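Long-range contacts in SnoaL-like domain-containing protein (Methylibium petroleiphilum PM1, PDB 3G16), which is of unknown function but has a cystatin-like fold of the SnoaL/NTF2 type, consistent with binding a small molecule in its pocket: residues 100-105 against 122-127; 72-77 against 92-97. All coordinates share one frame; numbering follows the deposited sequence.

Interaction 1 of 2, residues 100-105 against 122-127; sequences KVLRGA and AFYASP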
ATOM      1  N   LYS A 100     -10.419  18.248   3.035  1.00 17.30           N
ATOM      2  CA  LYS A 100     -10.325  16.830   3.387  1.00 17.25           C
ATOM      3  C   LYS A 100      -8.963  16.306   3.011  1.00 16.11           C
ATOM      4  O   LYS A 100      -8.273  16.841   2.114  1.00 16.52           O
ATOM      5  CB  LYS A 100     -11.385  15.993   2.685  1.00 19.03           C
ATOM      6  CG  LYS A 100     -12.763  16.419   3.144  1.00 23.11           C
ATOM      7  CD  LYS A 100     -13.880  15.703   2.485  1.00 26.85           C
ATOM      8  CE  LYS A 100     -14.105  14.374   3.094  1.00 29.51           C
ATOM      9  NZ  LYS A 100     -15.550  14.009   2.913  1.00 31.02           N
ATOM     10  N   VAL A 101      -8.538  15.316   3.770  1.00 15.23           N
ATOM     11  CA  VAL A 101      -7.253  14.669   3.587  1.00 16.42           C
ATOM     12  C   VAL A 101      -7.470  13.166   3.491  1.00 16.15           C
ATOM     13  O   VAL A 101      -8.212  12.584   4.305  1.00 17.06           O
ATOM     14  CB  VAL A 101      -6.303  14.936   4.760  1.00 16.63           C
ATOM     15  CG1 VAL A 101      -4.972  14.251   4.559  1.00 19.93           C
ATOM     16  CG2 VAL A 101      -6.106  16.452   4.956  1.00 18.35           C
ATOM     17  N   LEU A 102      -6.919  12.548   2.460  1.00 15.22           N
ATOM     18  CA  LEU A 102      -6.970  11.092   2.294  1.00 15.64           C
ATOM     19  C   LEU A 102      -5.535  10.614   2.130  1.00 15.43           C
ATOM     20  O   LEU A 102      -4.843  11.083   1.240  1.00 16.18           O
ATOM     21  CB  LEU A 102      -7.777  10.694   1.069  1.00 16.11           C
ATOM     22  CG  LEU A 102      -7.786   9.212   0.636  1.00 18.43           C
ATOM     23  CD1 LEU A 102      -8.343   8.308   1.773  1.00 19.16           C
ATOM     24  CD2 LEU A 102      -8.557   9.037  -0.678  1.00 19.32           C
ATOM     25  N   ARG A 103      -5.062   9.728   3.003  1.00 14.39           N
ATOM     26  CA  ARG A 103      -3.743   9.135   2.862  1.00 15.26           C
ATOM     27  C   ARG A 103      -3.887   7.679   2.435  1.00 15.96           C
ATOM     28  O   ARG A 103      -4.900   7.039   2.644  1.00 15.11           O
ATOM     29  CB  ARG A 103      -2.982   9.250   4.153  1.00 15.67           C
ATOM     30  CG  ARG A 103      -2.895  10.709   4.614  1.00 15.00           C
ATOM     31  CD  ARG A 103      -1.825  10.865   5.621  1.00 16.69           C
ATOM     32  NE  ARG A 103      -1.885  12.079   6.462  1.00 16.31           N
ATOM     33  CZ  ARG A 103      -1.078  13.133   6.377  1.00 15.88           C
ATOM     34  NH1 ARG A 103      -0.173  13.246   5.432  1.00 15.60           N
ATOM     35  NH2 ARG A 103      -1.163  14.085   7.289  1.00 17.20           N
ATOM     36  N   GLY A 104      -2.854   7.158   1.827  1.00 14.59           N
ATOM     37  CA  GLY A 104      -2.848   5.789   1.351  1.00 14.32           C
ATOM     38  C   GLY A 104      -1.507   5.313   0.893  1.00 15.09           C
ATOM     39  O   GLY A 104      -0.496   5.995   1.080  1.00 14.17           O
ATOM     40  N   ALA A 105      -1.498   4.160   0.240  1.00 14.81           N
ATOM     41  CA  ALA A 105      -0.269   3.620  -0.328  1.00 14.88           C
ATOM     42  C   ALA A 105      -0.638   2.907  -1.603  1.00 16.01           C
ATOM     43  O   ALA A 105      -1.789   2.490  -1.782  1.00 15.81           O
ATOM     44  CB  ALA A 105       0.437   2.699   0.649  1.00 14.80           C
ATOM     45  N   ALA A 122      -3.971   1.045  -5.753  1.00 13.82           N
ATOM     46  CA  ALA A 122      -4.001   1.936  -4.588  1.00 13.58           C
ATOM     47  C   ALA A 122      -4.921   1.458  -3.472  1.00 14.45           C
ATOM     48  O   ALA A 122      -5.984   0.874  -3.710  1.00 14.57           O
ATOM     49  CB  ALA A 122      -4.441   3.344  -4.997  1.00 16.37           C
ATOM     50  N   PHE A 123      -4.461   1.730  -2.256  1.00 13.75           N
ATOM     51  CA  PHE A 123      -5.090   1.320  -0.992  1.00 12.17           C
ATOM     52  C   PHE A 123      -5.177   2.549  -0.116  1.00 14.70           C
ATOM     53  O   PHE A 123      -4.344   3.458  -0.243  1.00 14.80           O
ATOM     54  CB  PHE A 123      -4.259   0.248  -0.312  1.00 13.69           C
ATOM     55  CG  PHE A 123      -4.018  -0.938  -1.210  1.00 14.24           C
ATOM     56  CD1 PHE A 123      -4.904  -1.982  -1.275  1.00 14.03           C
ATOM     57  CD2 PHE A 123      -2.941  -0.960  -2.070  1.00 14.22           C
ATOM     58  CE1 PHE A 123      -4.712  -3.066  -2.142  1.00 14.51           C
ATOM     59  CE2 PHE A 123      -2.728  -2.031  -2.947  1.00 14.44           C
ATOM     60  CZ  PHE A 123      -3.611  -3.071  -2.963  1.00 14.19           C
ATOM     61  N   TYR A 124      -6.137   2.565   0.796  1.00 14.40           N
ATOM     62  CA  TYR A 124      -6.418   3.748   1.594  1.00 14.60           C
ATOM     63  C   TYR A 124      -6.295   3.573   3.074  1.00 15.10           C
ATOM     64  O   TYR A 124      -6.591   2.501   3.609  1.00 14.83           O
ATOM     65  CB  TYR A 124      -7.857   4.210   1.358  1.00 14.94           C
ATOM     66  CG  TYR A 124      -8.238   4.678  -0.022  1.00 16.31           C
ATOM     67  CD1 TYR A 124      -7.287   5.042  -0.985  1.00 16.55           C
ATOM     68  CD2 TYR A 124      -9.586   4.853  -0.338  1.00 16.32           C
ATOM     69  CE1 TYR A 124      -7.697   5.548  -2.254  1.00 16.40           C
ATOM     70  CE2 TYR A 124      -9.978   5.347  -1.577  1.00 16.98           C
ATOM     71  CZ  TYR A 124      -9.035   5.669  -2.509  1.00 16.74           C
ATOM     72  OH  TYR A 124      -9.408   6.194  -3.720  1.00 18.90           O
ATOM     73  N   ALA A 125      -5.959   4.674   3.767  1.00 14.33           N
ATOM     74  CA  ALA A 125      -6.041   4.711   5.221  1.00 14.98           C
ATOM     75  C   ALA A 125      -7.486   5.004   5.605  1.00 15.88           C
ATOM     76  O   ALA A 125      -7.790   6.019   6.251  1.00 16.46           O
ATOM     77  CB  ALA A 125      -5.114   5.807   5.777  1.00 14.98           C
ATOM     78  N   SER A 126      -8.393   4.111   5.203  1.00 15.77           N
ATOM     79  CA  SER A 126      -9.803   4.259   5.471  1.00 15.53           C
ATOM     80  C   SER A 126     -10.281   2.987   6.177  1.00 16.17           C
ATOM     81  O   SER A 126      -9.841   1.893   5.827  1.00 16.43           O
ATOM     82  CB  SER A 126     -10.536   4.526   4.163  1.00 17.31           C
ATOM     83  OG  SER A 126     -11.915   4.748   4.403  1.00 18.03           O
ATOM     84  N   PRO A 127     -11.152   3.112   7.177  1.00 18.13           N
ATOM     85  CA  PRO A 127     -11.568   1.899   7.860  1.00 19.89           C
ATOM     86  C   PRO A 127     -12.327   0.930   6.959  1.00 17.86           C
ATOM     87  O   PRO A 127     -12.908   1.315   5.941  1.00 18.43           O
ATOM     88  CB  PRO A 127     -12.454   2.442   8.999  1.00 20.12           C
ATOM     89  CG  PRO A 127     -12.928   3.692   8.584  1.00 19.99           C
ATOM     90  CD  PRO A 127     -11.801   4.299   7.729  1.00 18.31           C
TER

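Interaction 2 of 2, residues 72-77 against 92-97; sequences YWTIDA and THFKTN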
ATOM      1  N   TYR A  72      -4.121  17.976  -4.382  1.00 13.81           N
ATOM      2  CA  TYR A  72      -2.664  18.143  -4.357  1.00 13.55           C
ATOM      3  C   TYR A  72      -2.132  16.916  -3.668  1.00 14.10           C
ATOM      4  O   TYR A  72      -2.572  16.559  -2.573  1.00 14.11           O
ATOM      5  CB  TYR A  72      -2.276  19.386  -3.584  1.00 13.07           C
ATOM      6  CG  TYR A  72      -0.828  19.811  -3.817  1.00 13.50           C
ATOM      7  CD1 TYR A  72       0.217  19.183  -3.139  1.00 14.70           C
ATOM      8  CD2 TYR A  72      -0.516  20.780  -4.739  1.00 12.21           C
ATOM      9  CE1 TYR A  72       1.537  19.554  -3.385  1.00 14.27           C
ATOM     10  CE2 TYR A  72       0.819  21.195  -4.961  1.00 12.46           C
ATOM     11  CZ  TYR A  72       1.827  20.551  -4.276  1.00 13.34           C
ATOM     12  OH  TYR A  72       3.170  20.904  -4.488  1.00 14.90           O
ATOM     13  N   TRP A  73      -1.182  16.246  -4.297  1.00 14.09           N
ATOM     14  CA  TRP A  73      -0.619  15.015  -3.790  1.00 14.02           C
ATOM     15  C   TRP A  73       0.814  15.197  -3.317  1.00 15.48           C
ATOM     16  O   TRP A  73       1.602  15.895  -3.945  1.00 15.99           O
ATOM     17  CB  TRP A  73      -0.614  13.980  -4.917  1.00 16.79           C
ATOM     18  CG  TRP A  73      -1.925  13.474  -5.305  1.00 16.11           C
ATOM     19  CD1 TRP A  73      -2.521  12.357  -4.793  1.00 17.66           C
ATOM     20  CD2 TRP A  73      -2.795  13.952  -6.345  1.00 17.00           C
ATOM     21  NE1 TRP A  73      -3.735  12.147  -5.395  1.00 18.11           N
ATOM     22  CE2 TRP A  73      -3.922  13.096  -6.374  1.00 18.89           C
ATOM     23  CE3 TRP A  73      -2.757  15.026  -7.227  1.00 14.81           C
ATOM     24  CZ2 TRP A  73      -4.959  13.270  -7.303  1.00 17.16           C
ATOM     25  CZ3 TRP A  73      -3.792  15.181  -8.138  1.00 16.73           C
ATOM     26  CH2 TRP A  73      -4.874  14.304  -8.158  1.00 17.42           C
ATOM     27  N   THR A  74       1.176  14.469  -2.287  1.00 13.56           N
ATOM     28  CA  THR A  74       2.536  14.393  -1.811  1.00 13.63           C
ATOM     29  C   THR A  74       3.008  12.949  -1.773  1.00 14.70           C
ATOM     30  O   THR A  74       2.222  12.017  -1.484  1.00 14.32           O
ATOM     31  CB  THR A  74       2.715  15.038  -0.430  1.00 14.91           C
ATOM     32  OG1 THR A  74       1.924  14.362   0.549  1.00 15.80           O
ATOM     33  CG2 THR A  74       2.322  16.509  -0.473  1.00 15.21           C
ATOM     34  N   ILE A  75       4.303  12.754  -2.050  1.00 15.36           N
ATOM     35  CA  ILE A  75       4.969  11.469  -1.914  1.00 14.93           C
ATOM     36  C   ILE A  75       5.564  11.491  -0.523  1.00 16.00           C
ATOM     37  O   ILE A  75       6.457  12.298  -0.243  1.00 16.57           O
ATOM     38  CB  ILE A  75       6.067  11.269  -2.957  1.00 16.01           C
ATOM     39  CG1 ILE A  75       5.483  11.226  -4.378  1.00 16.51           C
ATOM     40  CG2 ILE A  75       6.891  10.030  -2.626  1.00 15.00           C
ATOM     41  CD1 ILE A  75       6.537  11.113  -5.512  1.00 17.80           C
ATOM     42  N   ASP A  76       5.054  10.643   0.353  1.00 15.07           N
ATOM     43  CA  ASP A  76       5.494  10.602   1.737  1.00 14.87           C
ATOM     44  C   ASP A  76       6.548   9.539   2.016  1.00 15.48           C
ATOM     45  O   ASP A  76       7.361   9.676   2.937  1.00 17.88           O
ATOM     46  CB  ASP A  76       4.285  10.391   2.638  1.00 15.54           C
ATOM     47  CG  ASP A  76       3.207  11.434   2.415  1.00 16.12           C
ATOM     48  OD1 ASP A  76       3.536  12.589   2.040  1.00 17.14           O
ATOM     49  OD2 ASP A  76       2.043  11.115   2.637  1.00 16.65           O
ATOM     50  N   ALA A  77       6.512   8.446   1.273  1.00 15.33           N
ATOM     51  CA  ALA A  77       7.542   7.403   1.357  1.00 16.44           C
ATOM     52  C   ALA A  77       7.622   6.777   0.001  1.00 15.83           C
ATOM     53  O   ALA A  77       6.618   6.676  -0.707  1.00 15.36           O
ATOM     54  CB  ALA A  77       7.227   6.341   2.457  1.00 17.45           C
ATOM     55  N   THR A  92      -0.298  11.210   0.097  1.00 13.96           N
ATOM     56  CA  THR A  92      -1.403  11.971   0.645  1.00 14.59           C
ATOM     57  C   THR A  92      -2.074  12.669  -0.519  1.00 14.98           C
ATOM     58  O   THR A  92      -1.404  13.273  -1.368  1.00 15.58           O
ATOM     59  CB  THR A  92      -0.975  13.003   1.692  1.00 13.94           C
ATOM     60  OG1 THR A  92      -0.336  12.307   2.780  1.00 14.95           O
ATOM     61  CG2 THR A  92      -2.176  13.806   2.246  1.00 14.93           C
ATOM     62  N   HIS A  93      -3.393  12.563  -0.553  1.00 14.99           N
ATOM     63  CA  HIS A  93      -4.250  13.264  -1.491  1.00 14.36           C
ATOM     64  C   HIS A  93      -4.981  14.342  -0.666  1.00 14.77           C
ATOM     65  O   HIS A  93      -5.893  14.044   0.123  1.00 14.60           O
ATOM     66  CB  HIS A  93      -5.218  12.267  -2.147  1.00 16.63           C
ATOM     67  CG  HIS A  93      -6.175  12.893  -3.120  1.00 17.13           C
ATOM     68  ND1 HIS A  93      -7.047  12.138  -3.879  1.00 19.07           N
ATOM     69  CD2 HIS A  93      -6.343  14.180  -3.511  1.00 16.65           C
ATOM     70  CE1 HIS A  93      -7.770  12.961  -4.632  1.00 19.70           C
ATOM     71  NE2 HIS A  93      -7.354  14.204  -4.437  1.00 18.59           N
ATOM     72  N   PHE A  94      -4.560  15.589  -0.810  1.00 14.00           N
ATOM     73  CA  PHE A  94      -5.190  16.711  -0.158  1.00 14.52           C
ATOM     74  C   PHE A  94      -6.305  17.187  -1.071  1.00 15.37           C
ATOM     75  O   PHE A  94      -6.049  17.659  -2.162  1.00 14.69           O
ATOM     76  CB  PHE A  94      -4.206  17.864   0.069  1.00 14.37           C
ATOM     77  CG  PHE A  94      -3.180  17.592   1.134  1.00 14.43           C
ATOM     78  CD1 PHE A  94      -3.522  17.709   2.450  1.00 14.85           C
ATOM     79  CD2 PHE A  94      -1.887  17.216   0.804  1.00 15.16           C
ATOM     80  CE1 PHE A  94      -2.580  17.444   3.458  1.00 16.12           C
ATOM     81  CE2 PHE A  94      -0.938  16.952   1.800  1.00 15.65           C
ATOM     82  CZ  PHE A  94      -1.329  17.055   3.122  1.00 15.97           C
ATOM     83  N   LYS A  95      -7.548  17.031  -0.629  1.00 14.79           N
ATOM     84  CA  LYS A  95      -8.714  17.512  -1.393  1.00 15.26           C
ATOM     85  C   LYS A  95      -8.933  18.922  -0.871  1.00 16.67           C
ATOM     86  O   LYS A  95      -9.839  19.201  -0.088  1.00 16.26           O
ATOM     87  CB  LYS A  95      -9.911  16.599  -1.155  1.00 19.28           C
ATOM     88  CG  LYS A  95      -9.674  15.224  -1.689  1.00 19.93           C
ATOM     89  CD  LYS A  95     -10.757  14.324  -1.224  1.00 24.24           C
ATOM     90  CE  LYS A  95     -10.597  12.973  -1.689  1.00 25.51           C
ATOM     91  NZ  LYS A  95     -11.817  12.294  -1.145  1.00 27.02           N
ATOM     92  N   THR A  96      -8.095  19.829  -1.342  1.00 14.44           N
ATOM     93  CA  THR A  96      -7.965  21.136  -0.780  1.00 15.02           C
ATOM     94  C   THR A  96      -9.266  21.875  -0.617  1.00 16.11           C
ATOM     95  O   THR A  96      -9.562  22.438   0.464  1.00 17.63           O
ATOM     96  CB  THR A  96      -6.974  21.980  -1.627  1.00 13.86           C
ATOM     97  OG1 THR A  96      -5.803  21.191  -1.875  1.00 14.96           O
ATOM     98  CG2 THR A  96      -6.605  23.320  -0.916  1.00 14.60           C
ATOM     99  N   ASN A  97     -10.048  21.893  -1.701  1.00 15.53           N
ATOM    100  CA  ASN A  97     -11.251  22.719  -1.695  1.00 16.36           C
ATOM    101  C   ASN A  97     -12.368  22.152  -0.834  1.00 17.79           C
ATOM    102  O   ASN A  97     -13.332  22.875  -0.550  1.00 20.49           O
ATOM    103  CB  ASN A  97     -11.724  22.934  -3.120  1.00 17.59           C
ATOM    104  CG  ASN A  97     -10.722  23.691  -3.973  1.00 19.05           C
ATOM    105  OD1 ASN A  97      -9.781  24.325  -3.487  1.00 19.74           O
ATOM    106  ND2 ASN A  97     -10.923  23.587  -5.281  1.00 23.41           N
TER

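Interaction 1 of 2, residues 100-105 against 122-127
Ala105 and Phe123 form a hydrogen-bonded antiparallel pair: Phe123 N meets Ala105 O at 2.8 Å, almost straight on to the carbonyl, and Ala105 N returns a bond to Phe123 O at 3.0 Å. This is the tight part. At the adjoining non-hydrogen-bonded pair the CA atoms of Gly104 and Tyr124 come within 4.1 Å, and Gly104 CA lies 3.2 Å from Phe123 O in a CA-H...O contact. Ala125, centre of an inverse gamma turn, adds a nearly linear bond from its N to Arg103 O (2.8 Å, 170° at the hydrogen), after which the chain leaves the strand.

Beyond that bond the backbones part, and the contact is carried by side chains. Leu102, with CG anti to its N (chi1 172°), lays CD2 over the centre of the Tyr124 ring, a CH-pi contact of 3.9 Å to the centroid. Where the strands diverge, a strand of the second subunit pairs in parallel with Val101 and Leu102, and Leu102 also packs on Gln128 of that subunit. Tyr124 OH hydrogen-bonds an unidentified bound ligand. The short strand segments 100-105 and 122-124 run at 132° to each other, and their hairpin belongs to the strongly curved sheet that lines the pocket of cystatin-like NTF2 folds.

Interaction 2 of 2, residues 72-77 against 92-97
Trp73 NE1 sits over one face of the His93 imidazole, 3.4 Å from His93 CG and offset toward the rim, while His93 CD2 lies over the indole. The two side chains run side by side in the same direction, and the imidazole and the five-membered indole ring are inclined at 31°. On the other face of the sheet Thr92 OG1 donates to Asp76 OD2 (2.7 Å), which accepts through its syn lone pair, and Thr74 OG1 donates to Asp76 OD1 at 2.8 Å, so each carboxylate oxygen receives a threonine hydroxyl. Thr74 places OG1 between its N and carbonyl carbon (chi1 62°), which turns the hydroxyl to Asp76 and sends CG2 to the edge of the Phe94 ring, 4.0 Å from Phe94 CE2.

Between these two layers of side chains runs the ladder of an antiparallel hairpin, strands 71-81 and 86-95, at one margin of the sheet in this cystatin-like fold. Tyr72 and Phe94 exchange two backbone bonds, Phe94 N to Tyr72 O being 2.8 Å, and Thr74 and Thr92 exchange two more; between them Trp73 CA approaches Thr92 O to 3.1 Å. A classic beta bulge, in which Asp76 and Ala77 both face Glu90, interrupts the regular pairing at Asp76.

Lys95 CG lies over the rim of the imidazole face opposite Trp73; farther out, His93 NE2 is bonded to Ser71 OG, which helps fix the ring's rotation. Trp62 packs edge-to-face with Trp73, and Tyr20 and Cys23 of helix 9-24 press on the indole. An unidentified ligand takes a hydrogen bond at Trp73 NE1, with a weak one at His93 ND1.

Overall arrangement
Interactions 1 and 2 are neighbouring pairings of one sheet, their centres about 10 Å apart, joined where strand 86-95 lies against strand 100-111. His93 N and Leu102 O, 2.7 Å apart, probably hydrogen-bond and tie the two backbones. On the pocket face, Tyr124, Trp73 and, weakly, His93 hydrogen-bond unidentified ligand, probably from the crystallisation liquor; this is consistent with both contacts lining a pocket. On the other face, Arg103 NH1 lies 2.8 Å from Thr92 OG1, and Val101 CG1 packs 3.7 Å from Thr92 CG2. Both contacts touch the second subunit, where Arg103 also forms a salt bridge to Glu136 of that chain.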